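Local atomic coordinates of exported gluconolactonase (Xanthomonas campestris pv. campestris, PDB entry 3DR2), a protein that probably hydrolyses glucono-lactone to gluconate as a calcium-binding six-bladed beta-propeller gluconolactonase of the SMP-30 family. Residues 120-132 and 163-175. Sequence-based numbering, arbitrary orientation.
Sequences LLVGRYAGKRLNS and DPELAHHSVYRLP
E165 reaches across to the K128-R129 strand of the beta hairpin 122-129 and accepts a hydrogen bond from the R129 backbone, joining two neighbouring parts of the six-bladed propeller: the hairpin, closed by a type I' turn from Y125 to K128, follows outer strand 118-120 of one four-stranded sheet, and strand 169-174 is an inner strand of the next. Along the E165 side chain, CB lies 3.9 Å from K128 CB. CG stands anti to the carbonyl carbon (chi1 -61°) and the chain runs extended, which carries the carboxylate up to R129. CD faces R129 CB, OE1 lies beside the R129 CG methylene at 3.7 Å, and OE2 takes the R129 N-H at 2.9 Å. That bond arrives from well above the carboxylate plane, 63° out of it. A water gives OE2 a second partner and accepts from R124 NH1, so R124 and E165 are linked through solvent rather than by a salt bridge. The R129 guanidinium turns elsewhere, its NH2 bonding to R106 O.

Next to this bond the side chains pack mainly through carbon atoms. L166 puts CD2 3.6 Å from K128 CB, sets CD1 near L130 CA and rests CG against R129 O. Y172 CE2 sits over one face of the Y125 ring, offset toward the rim, 3.5 Å from Y125 CD1; the planes are inclined at 54°, and H168 completes the aromatic cluster. At the far end V122 CG1 and L174 CD1 meet tip to tip.

The loop after the hairpin is tied down by N131, whose backbone N binds D148. A second water donates to both R129 O and N131 OD1 and accepts from E165 N, while N131 ND2 donates to H168 O at 3.1 Å, the acceptor lying close to the amide plane.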
ATOM      1  N   LEU A 120     -18.456 -13.903   3.944  1.00 20.54           N
ATOM      2  CA  LEU A 120     -18.224 -14.781   2.798  1.00 20.94           C
ATOM      3  C   LEU A 120     -19.482 -15.260   2.072  1.00 20.81           C
ATOM      4  O   LEU A 120     -20.420 -15.748   2.696  1.00 21.77           O
ATOM      5  CB  LEU A 120     -17.423 -16.008   3.252  1.00 23.46           C
ATOM      6  CG  LEU A 120     -17.201 -17.149   2.249  1.00 25.42           C
ATOM      7  CD1 LEU A 120     -16.239 -16.717   1.149  1.00 26.08           C
ATOM      8  CD2 LEU A 120     -16.638 -18.352   2.987  1.00 26.11           C
ATOM      9  N   LEU A 121     -19.494 -15.111   0.750  1.00 20.54           N
ATOM     10  CA  LEU A 121     -20.613 -15.583  -0.059  1.00 20.84           C
ATOM     11  C   LEU A 121     -20.177 -16.881  -0.733  1.00 21.58           C
ATOM     12  O   LEU A 121     -20.881 -17.889  -0.673  1.00 22.49           O
ATOM     13  CB  LEU A 121     -21.013 -14.561  -1.129  1.00 20.57           C
ATOM     14  CG  LEU A 121     -21.790 -13.305  -0.716  1.00 21.29           C
ATOM     15  CD1 LEU A 121     -22.372 -12.642  -1.970  1.00 19.02           C
ATOM     16  CD2 LEU A 121     -22.917 -13.672   0.238  1.00 20.11           C
ATOM     17  N   VAL A 122     -19.007 -16.853  -1.369  1.00 20.37           N
ATOM     18  CA  VAL A 122     -18.470 -18.037  -2.036  1.00 20.16           C
ATOM     19  C   VAL A 122     -16.968 -17.886  -2.244  1.00 20.36           C
ATOM     20  O   VAL A 122     -16.498 -16.837  -2.675  1.00 20.35           O
ATOM     21  CB  VAL A 122     -19.167 -18.288  -3.400  1.00 19.23           C
ATOM     22  CG1 VAL A 122     -18.848 -17.173  -4.386  1.00 18.10           C
ATOM     23  CG2 VAL A 122     -18.732 -19.629  -3.957  1.00 21.02           C
ATOM     24  N   GLY A 123     -16.216 -18.937  -1.932  1.00 17.93           N
ATOM     25  CA  GLY A 123     -14.774 -18.869  -2.085  1.00 17.41           C
ATOM     26  C   GLY A 123     -14.167 -20.082  -2.758  1.00 17.25           C
ATOM     27  O   GLY A 123     -12.943 -20.227  -2.808  1.00 17.30           O
ATOM     28  N   ARG A 124     -15.018 -20.952  -3.286  1.00 17.39           N
ATOM     29  CA  ARG A 124     -14.536 -22.157  -3.944  1.00 18.36           C
ATOM     30  C   ARG A 124     -15.376 -22.554  -5.141  1.00 19.94           C
ATOM     31  O   ARG A 124     -16.519 -22.124  -5.292  1.00 18.65           O
ATOM     32  CB  ARG A 124     -14.528 -23.332  -2.957  1.00 17.83           C
ATOM     33  CG  ARG A 124     -13.553 -23.191  -1.811  1.00 19.37           C
ATOM     34  CD  ARG A 124     -13.711 -24.314  -0.780  1.00 18.77           C
ATOM     35  NE  ARG A 124     -12.776 -24.138   0.330  1.00 21.10           N
ATOM     36  CZ  ARG A 124     -11.504 -24.527   0.313  1.00 20.00           C
ATOM     37  NH1 ARG A 124     -11.004 -25.136  -0.755  1.00 22.38           N
ATOM     38  NH2 ARG A 124     -10.718 -24.274   1.353  1.00 23.72           N
ATOM     39  N   TYR A 125     -14.779 -23.376  -5.995  1.00 19.70           N
ATOM     40  CA  TYR A 125     -15.454 -23.912  -7.161  1.00 19.20           C
ATOM     41  C   TYR A 125     -15.082 -25.389  -7.173  1.00 20.38           C
ATOM     42  O   TYR A 125     -13.902 -25.735  -7.172  1.00 20.07           O
ATOM     43  CB  TYR A 125     -14.972 -23.266  -8.459  1.00 18.79           C
ATOM     44  CG  TYR A 125     -15.726 -23.813  -9.648  1.00 19.36           C
ATOM     45  CD1 TYR A 125     -17.074 -23.507  -9.836  1.00 20.20           C
ATOM     46  CD2 TYR A 125     -15.123 -24.708 -10.532  1.00 20.89           C
ATOM     47  CE1 TYR A 125     -17.810 -24.080 -10.865  1.00 21.42           C
ATOM     48  CE2 TYR A 125     -15.856 -25.292 -11.573  1.00 21.04           C
ATOM     49  CZ  TYR A 125     -17.195 -24.975 -11.727  1.00 20.81           C
ATOM     50  OH  TYR A 125     -17.933 -25.565 -12.725  1.00 22.23           O
ATOM     51  N   ALA A 126     -16.086 -26.258  -7.171  1.00 22.69           N
ATOM     52  CA  ALA A 126     -15.820 -27.688  -7.175  1.00 21.35           C
ATOM     53  C   ALA A 126     -14.865 -28.033  -6.031  1.00 21.52           C
ATOM     54  O   ALA A 126     -13.948 -28.840  -6.191  1.00 23.08           O
ATOM     55  CB  ALA A 126     -15.220 -28.094  -8.505  1.00 23.95           C
ATOM     56  N   GLY A 127     -15.081 -27.399  -4.881  1.00 20.93           N
ATOM     57  CA  GLY A 127     -14.258 -27.650  -3.712  1.00 21.20           C
ATOM     58  C   GLY A 127     -12.867 -27.036  -3.683  1.00 19.74           C
ATOM     59  O   GLY A 127     -12.174 -27.134  -2.670  1.00 21.96           O
ATOM     60  N   LYS A 128     -12.453 -26.408  -4.780  1.00 21.48           N
ATOM     61  CA  LYS A 128     -11.130 -25.790  -4.852  1.00 20.68           C
ATOM     62  C   LYS A 128     -11.238 -24.271  -4.736  1.00 20.55           C
ATOM     63  O   LYS A 128     -12.172 -23.675  -5.261  1.00 19.81           O
ATOM     64  CB  LYS A 128     -10.456 -26.140  -6.182  1.00 22.11           C
ATOM     65  CG  LYS A 128     -10.232 -27.631  -6.422  1.00 24.08           C
ATOM     66  CD  LYS A 128      -9.616 -27.864  -7.798  1.00 26.02           C
ATOM     67  CE  LYS A 128      -9.458 -29.346  -8.093  1.00 28.93           C
ATOM     68  NZ  LYS A 128      -8.821 -29.595  -9.415  1.00 31.07           N
ATOM     69  N   ARG A 129     -10.280 -23.648  -4.056  1.00 19.99           N
ATOM     70  CA  ARG A 129     -10.307 -22.194  -3.906  1.00 19.12           C
ATOM     71  C   ARG A 129     -10.252 -21.479  -5.252  1.00 18.82           C
ATOM     72  O   ARG A 129      -9.583 -21.929  -6.184  1.00 19.46           O
ATOM     73  CB  ARG A 129      -9.132 -21.710  -3.044  1.00 19.78           C
ATOM     74  CG  ARG A 129      -9.131 -22.229  -1.610  1.00 19.28           C
ATOM     75  CD  ARG A 129      -8.105 -21.511  -0.732  1.00 22.47           C
ATOM     76  NE  ARG A 129      -8.484 -20.128  -0.436  1.00 23.79           N
ATOM     77  CZ  ARG A 129      -7.762 -19.297   0.316  1.00 23.02           C
ATOM     78  NH1 ARG A 129      -6.619 -19.705   0.850  1.00 25.18           N
ATOM     79  NH2 ARG A 129      -8.181 -18.058   0.542  1.00 24.13           N
ATOM     80  N   LEU A 130     -10.969 -20.360  -5.346  1.00 17.07           N
ATOM     81  CA  LEU A 130     -10.982 -19.546  -6.556  1.00 16.12           C
ATOM     82  C   LEU A 130      -9.583 -18.941  -6.650  1.00 16.56           C
ATOM     83  O   LEU A 130      -8.852 -18.938  -5.661  1.00 15.38           O
ATOM     84  CB  LEU A 130     -12.024 -18.436  -6.417  1.00 16.73           C
ATOM     85  CG  LEU A 130     -13.485 -18.895  -6.322  1.00 17.70           C
ATOM     86  CD1 LEU A 130     -14.370 -17.757  -5.825  1.00 17.75           C
ATOM     87  CD2 LEU A 130     -13.942 -19.370  -7.689  1.00 17.38           C
ATOM     88  N   ASN A 131      -9.217 -18.429  -7.822  1.00 15.53           N
ATOM     89  CA  ASN A 131      -7.890 -17.835  -8.012  1.00 15.04           C
ATOM     90  C   ASN A 131      -7.738 -16.529  -7.222  1.00 17.07           C
ATOM     91  O   ASN A 131      -6.910 -16.420  -6.322  1.00 17.23           O
ATOM     92  CB  ASN A 131      -7.638 -17.557  -9.499  1.00 16.81           C
ATOM     93  CG  ASN A 131      -7.651 -18.820 -10.351  1.00 17.25           C
ATOM     94  OD1 ASN A 131      -7.157 -19.870  -9.935  1.00 18.07           O
ATOM     95  ND2 ASN A 131      -8.191 -18.713 -11.560  1.00 16.79           N
ATOM     96  N   SER A 132      -8.549 -15.541  -7.581  1.00 16.76           N
ATOM     97  CA  SER A 132      -8.538 -14.229  -6.932  1.00 14.87           C
ATOM     98  C   SER A 132      -9.520 -13.326  -7.671  1.00 15.59           C
ATOM     99  O   SER A 132      -9.146 -12.619  -8.611  1.00 13.91           O
ATOM    100  CB  SER A 132      -7.131 -13.621  -6.953  1.00 16.05           C
ATOM    101  OG  SER A 132      -6.505 -13.804  -8.213  1.00 15.52           O
ATOM    102  N   ASP A 163       0.109 -21.106  -5.788  1.00 23.99           N
ATOM    103  CA  ASP A 163      -0.154 -21.764  -7.056  1.00 24.54           C
ATOM    104  C   ASP A 163      -1.659 -21.949  -7.086  1.00 24.85           C
ATOM    105  O   ASP A 163      -2.252 -22.394  -6.103  1.00 25.81           O
ATOM    106  CB  ASP A 163       0.538 -23.129  -7.123  1.00 26.33           C
ATOM    107  CG  ASP A 163       2.040 -23.014  -7.289  1.00 28.87           C
ATOM    108  OD1 ASP A 163       2.484 -22.385  -8.275  1.00 31.07           O
ATOM    109  OD2 ASP A 163       2.777 -23.556  -6.436  1.00 32.13           O
ATOM    110  N   PRO A 164      -2.302 -21.591  -8.204  1.00 22.16           N
ATOM    111  CA  PRO A 164      -3.753 -21.733  -8.321  1.00 23.84           C
ATOM    112  C   PRO A 164      -4.202 -23.183  -8.194  1.00 23.93           C
ATOM    113  O   PRO A 164      -3.456 -24.099  -8.537  1.00 23.87           O
ATOM    114  CB  PRO A 164      -4.043 -21.147  -9.702  1.00 23.05           C
ATOM    115  CG  PRO A 164      -2.799 -21.452 -10.463  1.00 25.99           C
ATOM    116  CD  PRO A 164      -1.717 -21.109  -9.466  1.00 24.77           C
ATOM    117  N   GLU A 165      -5.414 -23.381  -7.685  1.00 24.13           N
ATOM    118  CA  GLU A 165      -5.973 -24.722  -7.524  1.00 22.51           C
ATOM    119  C   GLU A 165      -6.851 -25.046  -8.729  1.00 24.15           C
ATOM    120  O   GLU A 165      -7.153 -26.209  -8.998  1.00 25.80           O
ATOM    121  CB  GLU A 165      -6.807 -24.807  -6.243  1.00 23.58           C
ATOM    122  CG  GLU A 165      -6.029 -24.534  -4.970  1.00 24.35           C
ATOM    123  CD  GLU A 165      -6.850 -24.786  -3.711  1.00 25.34           C
ATOM    124  OE1 GLU A 165      -6.376 -24.427  -2.615  1.00 30.98           O
ATOM    125  OE2 GLU A 165      -7.962 -25.348  -3.814  1.00 25.59           O
ATOM    126  N   LEU A 166      -7.267 -24.006  -9.447  1.00 19.49           N
ATOM    127  CA  LEU A 166      -8.099 -24.172 -10.631  1.00 20.98           C
ATOM    128  C   LEU A 166      -7.223 -24.046 -11.872  1.00 22.00           C
ATOM    129  O   LEU A 166      -6.266 -23.271 -11.883  1.00 23.79           O
ATOM    130  CB  LEU A 166      -9.200 -23.107 -10.657  1.00 20.50           C
ATOM    131  CG  LEU A 166     -10.143 -23.076  -9.448  1.00 20.40           C
ATOM    132  CD1 LEU A 166     -11.168 -21.965  -9.614  1.00 21.64           C
ATOM    133  CD2 LEU A 166     -10.837 -24.417  -9.299  1.00 22.22           C
ATOM    134  N   ALA A 167      -7.549 -24.808 -12.913  1.00 22.11           N
ATOM    135  CA  ALA A 167      -6.783 -24.780 -14.155  1.00 22.51           C
ATOM    136  C   ALA A 167      -7.473 -23.916 -15.202  1.00 22.65           C
ATOM    137  O   ALA A 167      -7.380 -24.172 -16.404  1.00 25.28           O
ATOM    138  CB  ALA A 167      -6.603 -26.201 -14.686  1.00 23.54           C
ATOM    139  N   HIS A 168      -8.169 -22.889 -14.738  1.00 20.62           N
ATOM    140  CA  HIS A 168      -8.876 -21.995 -15.635  1.00 19.89           C
ATOM    141  C   HIS A 168      -9.166 -20.662 -14.957  1.00 18.29           C
ATOM    142  O   HIS A 168      -9.291 -20.595 -13.730  1.00 20.24           O
ATOM    143  CB  HIS A 168     -10.188 -22.652 -16.091  1.00 21.13           C
ATOM    144  CG  HIS A 168     -10.999 -23.237 -14.971  1.00 21.83           C
ATOM    145  ND1 HIS A 168     -11.918 -22.503 -14.252  1.00 20.89           N
ATOM    146  CD2 HIS A 168     -11.007 -24.479 -14.433  1.00 21.80           C
ATOM    147  CE1 HIS A 168     -12.457 -23.267 -13.318  1.00 21.74           C
ATOM    148  NE2 HIS A 168     -11.921 -24.471 -13.406  1.00 23.95           N
ATOM    149  N   HIS A 169      -9.238 -19.605 -15.765  1.00 18.27           N
ATOM    150  CA  HIS A 169      -9.554 -18.252 -15.291  1.00 15.96           C
ATOM    151  C   HIS A 169     -10.949 -18.065 -15.860  1.00 15.27           C
ATOM    152  O   HIS A 169     -11.098 -17.830 -17.056  1.00 17.25           O
ATOM    153  CB  HIS A 169      -8.636 -17.206 -15.924  1.00 15.22           C
ATOM    154  CG  HIS A 169      -7.178 -17.476 -15.742  1.00 15.80           C
ATOM    155  ND1 HIS A 169      -6.209 -16.773 -16.422  1.00 15.51           N
ATOM    156  CD2 HIS A 169      -6.522 -18.367 -14.962  1.00 15.32           C
ATOM    157  CE1 HIS A 169      -5.016 -17.219 -16.071  1.00 17.06           C
ATOM    158  NE2 HIS A 169      -5.178 -18.187 -15.187  1.00 16.68           N
ATOM    159  N   SER A 170     -11.970 -18.144 -15.019  1.00 17.07           N
ATOM    160  CA  SER A 170     -13.326 -18.057 -15.530  1.00 16.74           C
ATOM    161  C   SER A 170     -14.157 -16.856 -15.130  1.00 17.78           C
ATOM    162  O   SER A 170     -13.790 -16.086 -14.245  1.00 16.51           O
ATOM    163  CB  SER A 170     -14.091 -19.319 -15.122  1.00 18.01           C
ATOM    164  OG  SER A 170     -13.363 -20.484 -15.463  1.00 19.81           O
ATOM    165  N   VAL A 171     -15.277 -16.710 -15.831  1.00 18.86           N
ATOM    166  CA  VAL A 171     -16.267 -15.685 -15.546  1.00 19.33           C
ATOM    167  C   VAL A 171     -17.326 -16.573 -14.908  1.00 20.60           C
ATOM    168  O   VAL A 171     -17.720 -17.579 -15.497  1.00 20.05           O
ATOM    169  CB  VAL A 171     -16.859 -15.049 -16.823  1.00 21.80           C
ATOM    170  CG1 VAL A 171     -18.061 -14.188 -16.457  1.00 21.38           C
ATOM    171  CG2 VAL A 171     -15.813 -14.195 -17.523  1.00 23.05           C
ATOM    172  N   TYR A 172     -17.758 -16.228 -13.702  1.00 17.91           N
ATOM    173  CA  TYR A 172     -18.757 -17.030 -13.008  1.00 19.29           C
ATOM    174  C   TYR A 172     -20.045 -16.273 -12.742  1.00 20.15           C
ATOM    175  O   TYR A 172     -20.072 -15.042 -12.745  1.00 21.46           O
ATOM    176  CB  TYR A 172     -18.234 -17.509 -11.651  1.00 17.54           C
ATOM    177  CG  TYR A 172     -17.025 -18.408 -11.689  1.00 19.03           C
ATOM    178  CD1 TYR A 172     -15.737 -17.881 -11.693  1.00 15.94           C
ATOM    179  CD2 TYR A 172     -17.169 -19.795 -11.671  1.00 16.68           C
ATOM    180  CE1 TYR A 172     -14.623 -18.708 -11.668  1.00 17.94           C
ATOM    181  CE2 TYR A 172     -16.068 -20.630 -11.649  1.00 16.93           C
ATOM    182  CZ  TYR A 172     -14.796 -20.083 -11.647  1.00 16.68           C
ATOM    183  OH  TYR A 172     -13.705 -20.913 -11.631  1.00 18.61           O
ATOM    184  N   ARG A 173     -21.110 -17.034 -12.501  1.00 19.91           N
ATOM    185  CA  ARG A 173     -22.412 -16.471 -12.172  1.00 18.98           C
ATOM    186  C   ARG A 173     -22.871 -17.100 -10.864  1.00 19.87           C
ATOM    187  O   ARG A 173     -22.965 -18.324 -10.755  1.00 18.51           O
ATOM    188  CB  ARG A 173     -23.449 -16.765 -13.260  1.00 20.59           C
ATOM    189  CG  ARG A 173     -24.860 -16.330 -12.869  1.00 22.02           C
ATOM    190  CD  ARG A 173     -25.854 -16.529 -14.003  1.00 22.56           C
ATOM    191  NE  ARG A 173     -27.199 -16.088 -13.635  1.00 22.81           N
ATOM    192  CZ  ARG A 173     -28.072 -16.823 -12.950  1.00 25.24           C
ATOM    193  NH1 ARG A 173     -29.271 -16.337 -12.659  1.00 25.35           N
ATOM    194  NH2 ARG A 173     -27.754 -18.051 -12.570  1.00 23.66           N
ATOM    195  N   LEU A 174     -23.149 -16.262  -9.869  1.00 19.46           N
ATOM    196  CA  LEU A 174     -23.603 -16.747  -8.573  1.00 20.10           C
ATOM    197  C   LEU A 174     -25.092 -16.437  -8.472  1.00 20.51           C
ATOM    198  O   LEU A 174     -25.487 -15.281  -8.342  1.00 22.05           O
ATOM    199  CB  LEU A 174     -22.843 -16.046  -7.436  1.00 20.04           C
ATOM    200  CG  LEU A 174     -22.797 -16.749  -6.070  1.00 22.52           C
ATOM    201  CD1 LEU A 174     -22.231 -15.789  -5.034  1.00 23.15           C
ATOM    202  CD2 LEU A 174     -24.173 -17.205  -5.650  1.00 25.87           C
ATOM    203  N   PRO A 175     -25.938 -17.475  -8.540  1.00 21.55           N
ATOM    204  CA  PRO A 175     -27.394 -17.327  -8.459  1.00 24.30           C
ATOM    205  C   PRO A 175     -27.851 -16.727  -7.134  1.00 24.67           C
ATOM    206  O   PRO A 175     -27.239 -16.968  -6.090  1.00 25.45           O
ATOM    207  CB  PRO A 175     -27.901 -18.760  -8.630  1.00 23.83           C
ATOM    208  CG  PRO A 175     -26.826 -19.418  -9.429  1.00 23.44           C
ATOM    209  CD  PRO A 175     -25.573 -18.881  -8.767  1.00 22.12           C
TER
HETATM  210  O   HOH W   1      -8.273 -25.987  -0.951  1.00 31.10           O
HETATM  211  O   HOH W   2      -7.175 -21.288  -7.508  1.00 21.14           O